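Local coordinates for protein protease Do-like 1, chloroplastic (Arabidopsis thaliana, PDB 3QO6) that acts as a serine protease of the chloroplast thylakoid, is required at high temperature and may degrade damaged proteins, at residues 21-24 / 25-29; 108-111 / 112-115; 123-126 / 127-131; 317-320 / 321-324. All blocks are in the same frame, centred on the assembly; numbering follows the deposited sequence.

Contact 1: 21-24 / 25-29; sequences RLFQ and ENTPS
Arg21 and Glu25 meet one turn apart on helix 14-26, where the C-terminal part of this N-terminal helix runs into a 3-10 segment. Glu25 N donates almost straight to Arg21 O (2.8 Å, 173° at the hydrogen), and Glu25 CG lies alongside the same carbonyl oxygen. Asn26 doubles the next rung. Its backbone N reaches Leu22 O, and its side chain, with CG turned beside its own N (chi1 -57°), folds back so that Asn26 ND2 also donates to Leu22 O at 2.7 Å. The acceptor lies close to the amide plane; with the backbone bond, two N-H groups of Asn26 hold this one oxygen. The other end of the amide, Asn26 OD1, bonds Arg115 NH1. Thr27 N follows with a bond to Phe23 O. Thr27 CB sits over one face of the Phe23 ring, a CH-pi contact at 3.9 Å from the centroid and offset toward the rim, while Thr27 OG1 bonds His142 ND1. Phe23 also packs on Ile134 of strand 130-135 and on Val127 of a neighbouring subunit; an alanine here would probably leave Thr27 CB without its ring and open a gap at that subunit interface. Pro28, which has no N-H to give, sets its CD 3.2 Å from Gln24 O. Finally, Ser29 N donates to Asn26 O at 2.9 Å.

Contact 2: 108-111 / 112-115; sequences DAPK and NKLR
The backbone of Pro110 to Lys113 bends back in one tight turn, with Lys113 N donating to Pro110 O at 2.7 Å and 163° at the hydrogen. Both intervening residues, Lys111 and Asn112, have helix-like torsions. On one flank of the turn the aliphatic chain of Lys113 crosses the proline ring, its CD lying 3.8 Å from Pro110 CG. Lys113 CG stands beside the backbone N (chi1 -69°), which with an extended chi2 lays CD against the ring; the bend at chi3 (42°) then turns CE and the ammonium group off toward Thr87 OG1, with a weak, long ion pair to Asp85. The turn belongs to the connection between the two barrels of the trypsin-like protease fold, after strand 102-107 of the first and ahead of strand 130-135 of the second. Phe89 of strand 88-97 touches Ala109, Pro110 and Lys113, so the bend lies against the first barrel through this ring. Leu114 is the buried member. Its CB passes 3.8 Å from Lys111 O, and its CD1 branch reaches back to the residue before the turn, 4.1 Å from Ala109 O and 4.5 Å from Ala109 CB, a loose apolar touch. The carbonyls of Lys111 and Leu114 both accept from Lys62 NZ, so a single ammonium group ties the middle of the turn to the chain leaving it.

Contact 3: 123-126 / 127-131; sequences ADLL and VGQKV
The side-chain amide of Gln129 faces back to Leu126, whose N-H meets it in the carbonyl plane: Leu126 N donates to Gln129 OE1 at 2.7 Å, with 146° at the oxygen. To one side of the amide lies Leu125 CD2, 3.8 Å from Gln129 OE1 and 3.9 Å from Gln129 NE2, the two side chains crossing at nearly a right angle. A water stands off the plane on the opposite side; it donates to Gln129 OE1 (3.1 Å) and to Asp124 O. With CG between the backbone N and carbonyl carbon (chi1 62°), the glutamine brings CG within 3.3 Å of Leu126 O, and the extended remainder carries the amide on to Leu126 N. The residues between form a type II beta turn from Leu126 to Gln129, closed by Gln129 N to Leu126 O at 3.1 Å. Gly128 holds the third position with positive phi (108°), where a CB would be pressed against the carbonyl oxygen of Val127. The turn leads into strand 130-135 of the second barrel of the protease domain, and Leu125 packs inward on Ile149, Leu152, Ile169 and Ile192. The turn also meets another subunit: Gly128 O accepts from Thr19 OG1 of that chain, and Leu126 packs on its Val20. A leucine in place of Gln129 would probably leave Leu126 N without its side-chain acceptor and take from the water one of its two. Gln129 thus grips Leu126 twice, by OE1 on its N-H and by the backbone N on its carbonyl, and the two donors on OE1 satisfy a polar atom of a buried residue.

Contact 4: 317-320 / 321-324; sequences VLRG and DHKE
Arg319 N donates to His322 O at 3.2 Å, a long and bent bond (137° at the hydrogen) that closes a tight hairpin loop. Within the same turn of chain His322 ND1 donates to Gly320 O at 2.9 Å; the donor stands well above the carbonyl plane rather than on a lone pair. With CG between the backbone N and the carbonyl carbon (chi1 60°), the imidazole folds back toward Gly320.

Among the ring contacts, Arg319 CB makes an off-centre CH-pi approach to the His322 ring, 4.2 Å from its centroid, while Glu324 OE2 lies in plane at the ring's edge. By apolar contact, Glu324 CB presses on Val317 CG2 at 3.3 Å. Lys323 CD passes beside the Val317 carbonyl, 3.5 Å from Val317 O.

Between Arg319 and Glu324 the charges meet only at a distance: Glu324 OE1 is over one face of the Arg319 guanidinium, 4.4 Å from Arg319 NH1, beyond a salt bridge and with no N-H aimed at it. The salt bridge of that arginine goes instead to Asp284.

The loop joins the antiparallel strands 312-318 and 326-332 of the PDZ domain, with Leu318 resting on Ile285 and Lys323 on Thr287 of strand 285-289.

Along the chain the four contacts come in series. Contacts 1 and 2, with centres 16 Å apart, touch directly: Ser29 OG probably bonds Arg115 O at 2.8 Å, so the end of the N-terminal helical region is fastened to the linker between the two protease barrels. Contact 3 lies further along the same linker, its centre 31 Å from that of contact 2 and 20 Å from that of contact 1, where strand 130-135 begins; that strand also receives side chains from contact 1. Contact 4 is in the separate PDZ domain, its centre 44 to 60 Å from the others. Contacts 1, 3 and 4 each touch another subunit, whereas no other chain of the assembly touches contact 2.

Contact 1: 21-24 / 25-29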
ATOM      1  N   ARG B  21     -42.518  -9.789 -16.556  1.00 65.77           N
ATOM      2  CA  ARG B  21     -42.781 -10.229 -17.907  1.00 69.69           C
ATOM      3  C   ARG B  21     -41.633  -9.894 -18.849  1.00 69.04           C
ATOM      4  O   ARG B  21     -41.085 -10.783 -19.529  1.00 67.17           O
ATOM      5  CB  ARG B  21     -44.082  -9.598 -18.418  1.00 79.51           C
ATOM      6  CG  ARG B  21     -45.352 -10.337 -17.949  1.00 91.53           C
ATOM      7  CD  ARG B  21     -46.662  -9.610 -18.301  1.00 98.64           C
ATOM      8  NE  ARG B  21     -47.803 -10.331 -17.735  1.00105.56           N
ATOM      9  CZ  ARG B  21     -49.061  -9.894 -17.723  1.00109.12           C
ATOM     10  NH1 ARG B  21     -49.379  -8.713 -18.251  1.00107.69           N
ATOM     11  NH2 ARG B  21     -50.005 -10.652 -17.172  1.00109.00           N
ATOM     12  N   LEU B  22     -41.270  -8.615 -18.889  1.00 64.41           N
ATOM     13  CA  LEU B  22     -40.196  -8.174 -19.751  1.00 61.26           C
ATOM     14  C   LEU B  22     -38.989  -9.070 -19.576  1.00 62.52           C
ATOM     15  O   LEU B  22     -38.345  -9.455 -20.545  1.00 60.07           O
ATOM     16  CB  LEU B  22     -39.842  -6.743 -19.420  1.00 60.54           C
ATOM     17  CG  LEU B  22     -38.748  -6.098 -20.249  1.00 58.23           C
ATOM     18  CD1 LEU B  22     -38.921  -4.580 -20.172  1.00 55.03           C
ATOM     19  CD2 LEU B  22     -37.362  -6.551 -19.740  1.00 59.78           C
ATOM     20  N   PHE B  23     -38.691  -9.431 -18.337  1.00 64.24           N
ATOM     21  CA  PHE B  23     -37.544 -10.301 -18.095  1.00 66.83           C
ATOM     22  C   PHE B  23     -37.722 -11.696 -18.669  1.00 68.87           C
ATOM     23  O   PHE B  23     -36.822 -12.198 -19.328  1.00 70.14           O
ATOM     24  CB  PHE B  23     -37.227 -10.439 -16.600  1.00 62.58           C
ATOM     25  CG  PHE B  23     -36.029 -11.303 -16.328  1.00 53.44           C
ATOM     26  CD1 PHE B  23     -34.746 -10.832 -16.585  1.00 51.26           C
ATOM     27  CD2 PHE B  23     -36.188 -12.606 -15.869  1.00 49.57           C
ATOM     28  CE1 PHE B  23     -33.632 -11.656 -16.390  1.00 46.39           C
ATOM     29  CE2 PHE B  23     -35.087 -13.432 -15.674  1.00 46.01           C
ATOM     30  CZ  PHE B  23     -33.807 -12.959 -15.939  1.00 45.76           C
ATOM     31  N   GLN B  24     -38.860 -12.340 -18.414  1.00 72.65           N
ATOM     32  CA  GLN B  24     -39.028 -13.685 -18.944  1.00 74.33           C
ATOM     33  C   GLN B  24     -39.040 -13.684 -20.462  1.00 73.89           C
ATOM     34  O   GLN B  24     -38.459 -14.579 -21.077  1.00 74.63           O
ATOM     35  CB  GLN B  24     -40.276 -14.372 -18.380  1.00 73.85           C
ATOM     36  CG  GLN B  24     -41.528 -13.569 -18.444  1.00 86.95           C
ATOM     37  CD  GLN B  24     -42.720 -14.289 -17.790  1.00 96.55           C
ATOM     38  OE1 GLN B  24     -42.674 -14.667 -16.606  1.00 95.73           O
ATOM     39  NE2 GLN B  24     -43.800 -14.473 -18.565  1.00100.83           N
ATOM     40  N   GLU B  25     -39.650 -12.678 -21.075  1.00 71.69           N
ATOM     41  CA  GLU B  25     -39.676 -12.623 -22.534  1.00 72.45           C
ATOM     42  C   GLU B  25     -38.290 -12.490 -23.175  1.00 71.55           C
ATOM     43  O   GLU B  25     -38.003 -13.136 -24.201  1.00 73.45           O
ATOM     44  CB  GLU B  25     -40.508 -11.448 -23.032  1.00 76.04           C
ATOM     45  CG  GLU B  25     -41.977 -11.489 -22.755  1.00 87.95           C
ATOM     46  CD  GLU B  25     -42.677 -10.295 -23.396  1.00 99.79           C
ATOM     47  OE1 GLU B  25     -43.459  -9.603 -22.694  1.00102.68           O
ATOM     48  OE2 GLU B  25     -42.437 -10.048 -24.607  1.00103.56           O
ATOM     49  N   ASN B  26     -37.433 -11.667 -22.570  1.00 67.53           N
ATOM     50  CA  ASN B  26     -36.119 -11.397 -23.131  1.00 63.53           C
ATOM     51  C   ASN B  26     -34.904 -12.099 -22.592  1.00 62.91           C
ATOM     52  O   ASN B  26     -33.886 -12.120 -23.267  1.00 63.85           O
ATOM     53  CB  ASN B  26     -35.855  -9.900 -23.099  1.00 65.33           C
ATOM     54  CG  ASN B  26     -36.916  -9.115 -23.824  1.00 69.31           C
ATOM     55  OD1 ASN B  26     -36.861  -8.937 -25.039  1.00 69.51           O
ATOM     56  ND2 ASN B  26     -37.908  -8.656 -23.080  1.00 72.03           N
ATOM     57  N   THR B  27     -34.966 -12.676 -21.394  1.00 65.70           N
ATOM     58  CA  THR B  27     -33.771 -13.343 -20.867  1.00 63.38           C
ATOM     59  C   THR B  27     -33.281 -14.426 -21.822  1.00 63.92           C
ATOM     60  O   THR B  27     -32.090 -14.691 -21.889  1.00 63.23           O
ATOM     61  CB  THR B  27     -33.985 -13.935 -19.436  1.00 62.67           C
ATOM     62  OG1 THR B  27     -32.748 -14.485 -18.963  1.00 61.16           O
ATOM     63  CG2 THR B  27     -35.017 -15.011 -19.430  1.00 56.95           C
ATOM     64  N   PRO B  28     -34.195 -15.060 -22.587  1.00 66.62           N
ATOM     65  CA  PRO B  28     -33.767 -16.101 -23.527  1.00 65.36           C
ATOM     66  C   PRO B  28     -32.802 -15.565 -24.576  1.00 65.82           C
ATOM     67  O   PRO B  28     -31.910 -16.282 -25.010  1.00 67.18           O
ATOM     68  CB  PRO B  28     -35.078 -16.569 -24.132  1.00 66.14           C
ATOM     69  CG  PRO B  28     -36.017 -16.448 -22.980  1.00 66.15           C
ATOM     70  CD  PRO B  28     -35.666 -15.066 -22.470  1.00 68.08           C
ATOM     71  N   SER B  29     -32.967 -14.307 -24.976  1.00 64.70           N
ATOM     72  CA  SER B  29     -32.068 -13.711 -25.959  1.00 63.93           C
ATOM     73  C   SER B  29     -30.676 -13.401 -25.416  1.00 61.96           C
ATOM     74  O   SER B  29     -29.764 -13.072 -26.180  1.00 62.18           O
ATOM     75  CB  SER B  29     -32.642 -12.401 -26.488  1.00 67.88           C
ATOM     76  OG  SER B  29     -33.845 -12.616 -27.175  1.00 73.35           O
TER

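Contact 2: 108-111 / 112-115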
ATOM      1  N   ASP B 108     -22.818 -22.032 -34.315  1.00 92.33           N
ATOM      2  CA  ASP B 108     -23.550 -23.059 -35.052  1.00 95.04           C
ATOM      3  C   ASP B 108     -24.621 -23.597 -34.114  1.00 94.31           C
ATOM      4  O   ASP B 108     -24.372 -24.557 -33.381  1.00 94.79           O
ATOM      5  CB  ASP B 108     -22.576 -24.183 -35.428  1.00 99.12           C
ATOM      6  CG  ASP B 108     -23.218 -25.266 -36.268  1.00104.07           C
ATOM      7  OD1 ASP B 108     -22.614 -26.355 -36.375  1.00106.51           O
ATOM      8  OD2 ASP B 108     -24.315 -25.031 -36.827  1.00107.44           O
ATOM      9  N   ALA B 109     -25.805 -22.994 -34.126  1.00 92.56           N
ATOM     10  CA  ALA B 109     -26.853 -23.454 -33.219  1.00 93.29           C
ATOM     11  C   ALA B 109     -28.212 -23.587 -33.879  1.00 93.05           C
ATOM     12  O   ALA B 109     -28.525 -22.859 -34.821  1.00 94.30           O
ATOM     13  CB  ALA B 109     -26.959 -22.508 -32.014  1.00 94.56           C
ATOM     14  N   PRO B 110     -29.044 -24.519 -33.379  1.00 92.45           N
ATOM     15  CA  PRO B 110     -30.392 -24.758 -33.914  1.00 92.10           C
ATOM     16  C   PRO B 110     -31.323 -23.538 -33.797  1.00 93.76           C
ATOM     17  O   PRO B 110     -31.682 -23.115 -32.701  1.00 93.57           O
ATOM     18  CB  PRO B 110     -30.873 -25.966 -33.105  1.00 91.47           C
ATOM     19  CG  PRO B 110     -30.089 -25.870 -31.815  1.00 89.24           C
ATOM     20  CD  PRO B 110     -28.729 -25.452 -32.277  1.00 89.29           C
ATOM     21  N   LYS B 111     -31.713 -22.986 -34.942  1.00 96.43           N
ATOM     22  CA  LYS B 111     -32.580 -21.806 -35.006  1.00 98.04           C
ATOM     23  C   LYS B 111     -33.703 -21.737 -33.968  1.00 97.18           C
ATOM     24  O   LYS B 111     -34.223 -20.655 -33.686  1.00 99.16           O
ATOM     25  CB  LYS B 111     -33.186 -21.680 -36.411  1.00100.60           C
ATOM     26  CG  LYS B 111     -32.161 -21.776 -37.545  1.00106.33           C
ATOM     27  CD  LYS B 111     -32.825 -21.760 -38.923  1.00110.88           C
ATOM     28  CE  LYS B 111     -31.986 -22.529 -39.966  1.00116.59           C
ATOM     29  NZ  LYS B 111     -31.869 -24.008 -39.688  1.00116.32           N
ATOM     30  N   ASN B 112     -34.076 -22.877 -33.399  1.00 96.11           N
ATOM     31  CA  ASN B 112     -35.156 -22.917 -32.410  1.00 95.28           C
ATOM     32  C   ASN B 112     -34.727 -22.393 -31.039  1.00 90.83           C
ATOM     33  O   ASN B 112     -35.565 -21.918 -30.269  1.00 89.61           O
ATOM     34  CB  ASN B 112     -35.707 -24.353 -32.246  1.00102.03           C
ATOM     35  CG  ASN B 112     -34.850 -25.223 -31.309  1.00106.18           C
ATOM     36  OD1 ASN B 112     -33.729 -25.613 -31.650  1.00107.21           O
ATOM     37  ND2 ASN B 112     -35.383 -25.523 -30.120  1.00109.47           N
ATOM     38  N   LYS B 113     -33.437 -22.503 -30.741  0.50 82.24           N
ATOM     39  CA  LYS B 113     -32.896 -22.051 -29.473  0.50 76.87           C
ATOM     40  C   LYS B 113     -32.269 -20.666 -29.607  0.50 75.30           C
ATOM     41  O   LYS B 113     -31.354 -20.314 -28.868  0.50 72.44           O
ATOM     42  CB  LYS B 113     -31.867 -23.065 -28.988  0.50 75.89           C
ATOM     43  CG  LYS B 113     -32.484 -24.384 -28.567  0.50 75.17           C
ATOM     44  CD  LYS B 113     -31.430 -25.448 -28.306  0.50 76.80           C
ATOM     45  CE  LYS B 113     -30.228 -24.903 -27.537  0.50 78.38           C
ATOM     46  NZ  LYS B 113     -29.281 -25.978 -27.113  0.50 76.09           N
ATOM     47  N   LEU B 114     -32.785 -19.881 -30.549  1.00 75.93           N
ATOM     48  CA  LEU B 114     -32.290 -18.540 -30.818  1.00 76.83           C
ATOM     49  C   LEU B 114     -33.376 -17.470 -30.949  1.00 79.72           C
ATOM     50  O   LEU B 114     -34.128 -17.434 -31.935  1.00 77.05           O
ATOM     51  CB  LEU B 114     -31.447 -18.519 -32.104  1.00 75.86           C
ATOM     52  CG  LEU B 114     -30.089 -19.226 -32.111  1.00 77.42           C
ATOM     53  CD1 LEU B 114     -29.472 -19.145 -33.492  1.00 78.30           C
ATOM     54  CD2 LEU B 114     -29.156 -18.582 -31.098  1.00 80.16           C
ATOM     55  N   ARG B 115     -33.441 -16.586 -29.953  1.00 80.15           N
ATOM     56  CA  ARG B 115     -34.399 -15.490 -29.977  1.00 79.28           C
ATOM     57  C   ARG B 115     -33.613 -14.219 -30.231  1.00 79.25           C
ATOM     58  O   ARG B 115     -32.752 -13.852 -29.446  1.00 79.64           O
ATOM     59  CB  ARG B 115     -35.134 -15.378 -28.636  1.00 79.97           C
ATOM     60  CG  ARG B 115     -36.151 -14.225 -28.551  1.00 78.30           C
ATOM     61  CD  ARG B 115     -36.868 -14.172 -27.183  1.00 78.13           C
ATOM     62  NE  ARG B 115     -37.905 -13.139 -27.110  1.00 78.98           N
ATOM     63  CZ  ARG B 115     -37.675 -11.852 -26.843  1.00 78.91           C
ATOM     64  NH1 ARG B 115     -36.441 -11.431 -26.615  1.00 75.74           N
ATOM     65  NH2 ARG B 115     -38.676 -10.974 -26.816  1.00 76.62           N
TER

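Contact 3: 123-126 / 127-131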
ATOM      1  N   ALA B 123     -32.667   6.940 -30.843  1.00 70.10           N
ATOM      2  CA  ALA B 123     -32.784   8.364 -31.141  1.00 71.51           C
ATOM      3  C   ALA B 123     -33.866   9.096 -30.362  1.00 71.02           C
ATOM      4  O   ALA B 123     -33.714  10.268 -30.105  1.00 72.64           O
ATOM      5  CB  ALA B 123     -33.008   8.569 -32.625  1.00 69.15           C
ATOM      6  N   ASP B 124     -34.947   8.420 -29.981  1.00 73.69           N
ATOM      7  CA  ASP B 124     -36.036   9.080 -29.245  1.00 74.33           C
ATOM      8  C   ASP B 124     -36.015   8.984 -27.714  1.00 73.49           C
ATOM      9  O   ASP B 124     -36.978   9.375 -27.047  1.00 74.19           O
ATOM     10  CB  ASP B 124     -37.375   8.519 -29.701  1.00 75.87           C
ATOM     11  CG  ASP B 124     -37.558   8.608 -31.169  1.00 82.50           C
ATOM     12  OD1 ASP B 124     -37.053   9.594 -31.766  1.00 84.05           O
ATOM     13  OD2 ASP B 124     -38.214   7.697 -31.723  1.00 84.09           O
ATOM     14  N   LEU B 125     -34.945   8.447 -27.148  1.00 71.75           N
ATOM     15  CA  LEU B 125     -34.886   8.281 -25.711  1.00 70.83           C
ATOM     16  C   LEU B 125     -35.027   9.607 -24.945  1.00 70.50           C
ATOM     17  O   LEU B 125     -34.639  10.683 -25.432  1.00 67.21           O
ATOM     18  CB  LEU B 125     -33.589   7.529 -25.345  1.00 71.19           C
ATOM     19  CG  LEU B 125     -33.471   6.118 -25.967  1.00 66.66           C
ATOM     20  CD1 LEU B 125     -32.126   5.522 -25.672  1.00 64.60           C
ATOM     21  CD2 LEU B 125     -34.568   5.193 -25.423  1.00 64.53           C
ATOM     22  N   LEU B 126     -35.616   9.510 -23.754  1.00 69.37           N
ATOM     23  CA  LEU B 126     -35.825  10.659 -22.867  1.00 65.66           C
ATOM     24  C   LEU B 126     -35.311  10.356 -21.455  1.00 64.30           C
ATOM     25  O   LEU B 126     -35.621   9.299 -20.886  1.00 64.97           O
ATOM     26  CB  LEU B 126     -37.308  10.961 -22.776  1.00 64.19           C
ATOM     27  CG  LEU B 126     -37.962  11.518 -24.029  1.00 67.24           C
ATOM     28  CD1 LEU B 126     -39.447  11.267 -23.940  1.00 59.80           C
ATOM     29  CD2 LEU B 126     -37.617  13.026 -24.181  1.00 62.51           C
ATOM     30  N   VAL B 127     -34.521  11.263 -20.886  1.00 61.39           N
ATOM     31  CA  VAL B 127     -34.048  11.058 -19.510  1.00 55.80           C
ATOM     32  C   VAL B 127     -35.251  10.800 -18.611  1.00 55.46           C
ATOM     33  O   VAL B 127     -36.265  11.508 -18.693  1.00 59.22           O
ATOM     34  CB  VAL B 127     -33.317  12.286 -18.977  1.00 50.41           C
ATOM     35  CG1 VAL B 127     -33.117  12.171 -17.459  1.00 48.63           C
ATOM     36  CG2 VAL B 127     -31.991  12.402 -19.677  1.00 50.15           C
ATOM     37  N   GLY B 128     -35.155   9.782 -17.764  1.00 55.62           N
ATOM     38  CA  GLY B 128     -36.263   9.480 -16.877  1.00 49.70           C
ATOM     39  C   GLY B 128     -37.018   8.214 -17.254  1.00 53.10           C
ATOM     40  O   GLY B 128     -37.653   7.609 -16.384  1.00 51.87           O
ATOM     41  N   GLN B 129     -36.984   7.773 -18.515  1.00 53.02           N
ATOM     42  CA  GLN B 129     -37.756   6.552 -18.810  1.00 56.54           C
ATOM     43  C   GLN B 129     -37.045   5.346 -18.218  1.00 52.52           C
ATOM     44  O   GLN B 129     -35.832   5.386 -18.036  1.00 56.07           O
ATOM     45  CB  GLN B 129     -38.011   6.386 -20.312  1.00 52.72           C
ATOM     46  CG  GLN B 129     -36.811   6.240 -21.168  1.00 56.56           C
ATOM     47  CD  GLN B 129     -37.188   6.193 -22.656  1.00 65.75           C
ATOM     48  OE1 GLN B 129     -37.007   7.185 -23.382  1.00 67.25           O
ATOM     49  NE2 GLN B 129     -37.721   5.044 -23.114  1.00 56.13           N
ATOM     50  N   LYS B 130     -37.785   4.296 -17.878  1.00 54.71           N
ATOM     51  CA  LYS B 130     -37.160   3.108 -17.269  1.00 61.12           C
ATOM     52  C   LYS B 130     -36.300   2.218 -18.174  1.00 63.25           C
ATOM     53  O   LYS B 130     -36.562   2.099 -19.379  1.00 66.38           O
ATOM     54  CB  LYS B 130     -38.221   2.226 -16.600  1.00 58.51           C
ATOM     55  CG  LYS B 130     -38.984   3.000 -15.581  1.00 65.62           C
ATOM     56  CD  LYS B 130     -39.879   2.143 -14.715  1.00 71.29           C
ATOM     57  CE  LYS B 130     -40.721   3.028 -13.760  1.00 72.24           C
ATOM     58  NZ  LYS B 130     -41.801   2.250 -13.062  1.00 70.58           N
ATOM     59  N   VAL B 131     -35.260   1.611 -17.595  1.00 62.47           N
ATOM     60  CA  VAL B 131     -34.428   0.686 -18.348  1.00 58.60           C
ATOM     61  C   VAL B 131     -34.206  -0.601 -17.567  1.00 60.26           C
ATOM     62  O   VAL B 131     -34.352  -0.658 -16.329  1.00 58.25           O
ATOM     63  CB  VAL B 131     -33.087   1.274 -18.729  1.00 59.14           C
ATOM     64  CG1 VAL B 131     -33.289   2.391 -19.737  1.00 59.74           C
ATOM     65  CG2 VAL B 131     -32.352   1.748 -17.497  1.00 56.84           C
TER
HETATM   66  O   HOH W   1     -39.073   7.619 -25.698  1.00 70.40           O

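Contact 4: 317-320 / 321-324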
ATOM      1  N   VAL B 317      -5.792  25.712 -40.364  1.00 90.18           N
ATOM      2  CA  VAL B 317      -4.695  25.577 -39.417  1.00 91.92           C
ATOM      3  C   VAL B 317      -4.071  26.925 -39.080  1.00 95.89           C
ATOM      4  O   VAL B 317      -4.293  27.917 -39.767  1.00 97.06           O
ATOM      5  CB  VAL B 317      -3.554  24.691 -39.973  1.00 91.21           C
ATOM      6  CG1 VAL B 317      -4.105  23.367 -40.428  1.00 90.30           C
ATOM      7  CG2 VAL B 317      -2.829  25.404 -41.120  1.00 88.95           C
ATOM      8  N   LEU B 318      -3.298  26.952 -38.002  1.00 97.51           N
ATOM      9  CA  LEU B 318      -2.582  28.144 -37.603  1.00 97.23           C
ATOM     10  C   LEU B 318      -1.140  27.745 -37.835  1.00 99.63           C
ATOM     11  O   LEU B 318      -0.540  27.033 -37.034  1.00100.48           O
ATOM     12  CB  LEU B 318      -2.813  28.474 -36.128  1.00 96.32           C
ATOM     13  CG  LEU B 318      -1.821  29.454 -35.484  1.00 96.87           C
ATOM     14  CD1 LEU B 318      -1.668  30.689 -36.344  1.00 96.32           C
ATOM     15  CD2 LEU B 318      -2.301  29.837 -34.106  1.00 94.46           C
ATOM     16  N   ARG B 319      -0.611  28.166 -38.973  1.00103.35           N
ATOM     17  CA  ARG B 319       0.761  27.879 -39.340  1.00108.39           C
ATOM     18  C   ARG B 319       1.603  29.001 -38.745  1.00113.10           C
ATOM     19  O   ARG B 319       1.136  29.713 -37.855  1.00116.55           O
ATOM     20  CB  ARG B 319       0.882  27.830 -40.866  1.00106.88           C
ATOM     21  CG  ARG B 319       2.223  27.346 -41.383  1.00107.45           C
ATOM     22  CD  ARG B 319       2.128  26.891 -42.835  1.00107.67           C
ATOM     23  NE  ARG B 319       1.341  25.666 -42.987  1.00110.17           N
ATOM     24  CZ  ARG B 319       1.253  24.963 -44.117  1.00111.03           C
ATOM     25  NH1 ARG B 319       1.902  25.363 -45.203  1.00111.11           N
ATOM     26  NH2 ARG B 319       0.530  23.850 -44.159  1.00109.31           N
ATOM     27  N   GLY B 320       2.830  29.166 -39.222  1.00117.45           N
ATOM     28  CA  GLY B 320       3.692  30.210 -38.687  1.00123.32           C
ATOM     29  C   GLY B 320       3.089  31.601 -38.517  1.00126.60           C
ATOM     30  O   GLY B 320       3.355  32.499 -39.325  1.00128.55           O
ATOM     31  N   ASP B 321       2.274  31.784 -37.475  1.00127.26           N
ATOM     32  CA  ASP B 321       1.646  33.081 -37.161  1.00127.71           C
ATOM     33  C   ASP B 321       0.600  33.655 -38.124  1.00123.92           C
ATOM     34  O   ASP B 321       0.175  34.802 -37.966  1.00122.62           O
ATOM     35  CB  ASP B 321       2.733  34.143 -36.922  1.00131.80           C
ATOM     36  CG  ASP B 321       3.600  33.829 -35.705  1.00136.09           C
ATOM     37  OD1 ASP B 321       3.105  33.951 -34.558  1.00137.32           O
ATOM     38  OD2 ASP B 321       4.779  33.450 -35.900  1.00138.67           O
ATOM     39  N   HIS B 322       0.188  32.871 -39.110  1.00120.85           N
ATOM     40  CA  HIS B 322      -0.826  33.317 -40.059  1.00118.78           C
ATOM     41  C   HIS B 322      -1.774  32.160 -40.280  1.00116.67           C
ATOM     42  O   HIS B 322      -1.347  31.010 -40.288  1.00116.16           O
ATOM     43  CB  HIS B 322      -0.199  33.699 -41.392  1.00120.08           C
ATOM     44  CG  HIS B 322       0.526  32.572 -42.056  1.00121.70           C
ATOM     45  ND1 HIS B 322       1.821  32.227 -41.736  1.00123.49           N
ATOM     46  CD2 HIS B 322       0.132  31.704 -43.019  1.00122.27           C
ATOM     47  CE1 HIS B 322       2.197  31.198 -42.475  1.00123.69           C
ATOM     48  NE2 HIS B 322       1.190  30.862 -43.262  1.00123.51           N
ATOM     49  N   LYS B 323      -3.054  32.455 -40.469  1.00114.55           N
ATOM     50  CA  LYS B 323      -4.023  31.396 -40.679  1.00113.78           C
ATOM     51  C   LYS B 323      -3.802  30.651 -41.995  1.00114.91           C
ATOM     52  O   LYS B 323      -2.876  30.954 -42.753  1.00115.76           O
ATOM     53  CB  LYS B 323      -5.445  31.953 -40.615  1.00113.05           C
ATOM     54  CG  LYS B 323      -6.382  31.115 -39.743  1.00116.45           C
ATOM     55  CD  LYS B 323      -5.713  30.772 -38.406  1.00118.28           C
ATOM     56  CE  LYS B 323      -6.624  30.004 -37.454  1.00118.86           C
ATOM     57  NZ  LYS B 323      -7.623  30.874 -36.763  1.00117.96           N
ATOM     58  N   GLU B 324      -4.652  29.658 -42.240  1.00115.41           N
ATOM     59  CA  GLU B 324      -4.599  28.816 -43.436  1.00112.84           C
ATOM     60  C   GLU B 324      -5.928  28.119 -43.634  1.00110.98           C
ATOM     61  O   GLU B 324      -6.850  28.229 -42.822  1.00111.83           O
ATOM     62  CB  GLU B 324      -3.544  27.726 -43.301  1.00114.31           C
ATOM     63  CG  GLU B 324      -2.124  28.193 -43.421  1.00115.53           C
ATOM     64  CD  GLU B 324      -1.751  28.502 -44.837  1.00113.66           C
ATOM     65  OE1 GLU B 324      -1.907  27.608 -45.700  1.00111.89           O
ATOM     66  OE2 GLU B 324      -1.296  29.638 -45.080  1.00114.81           O
TER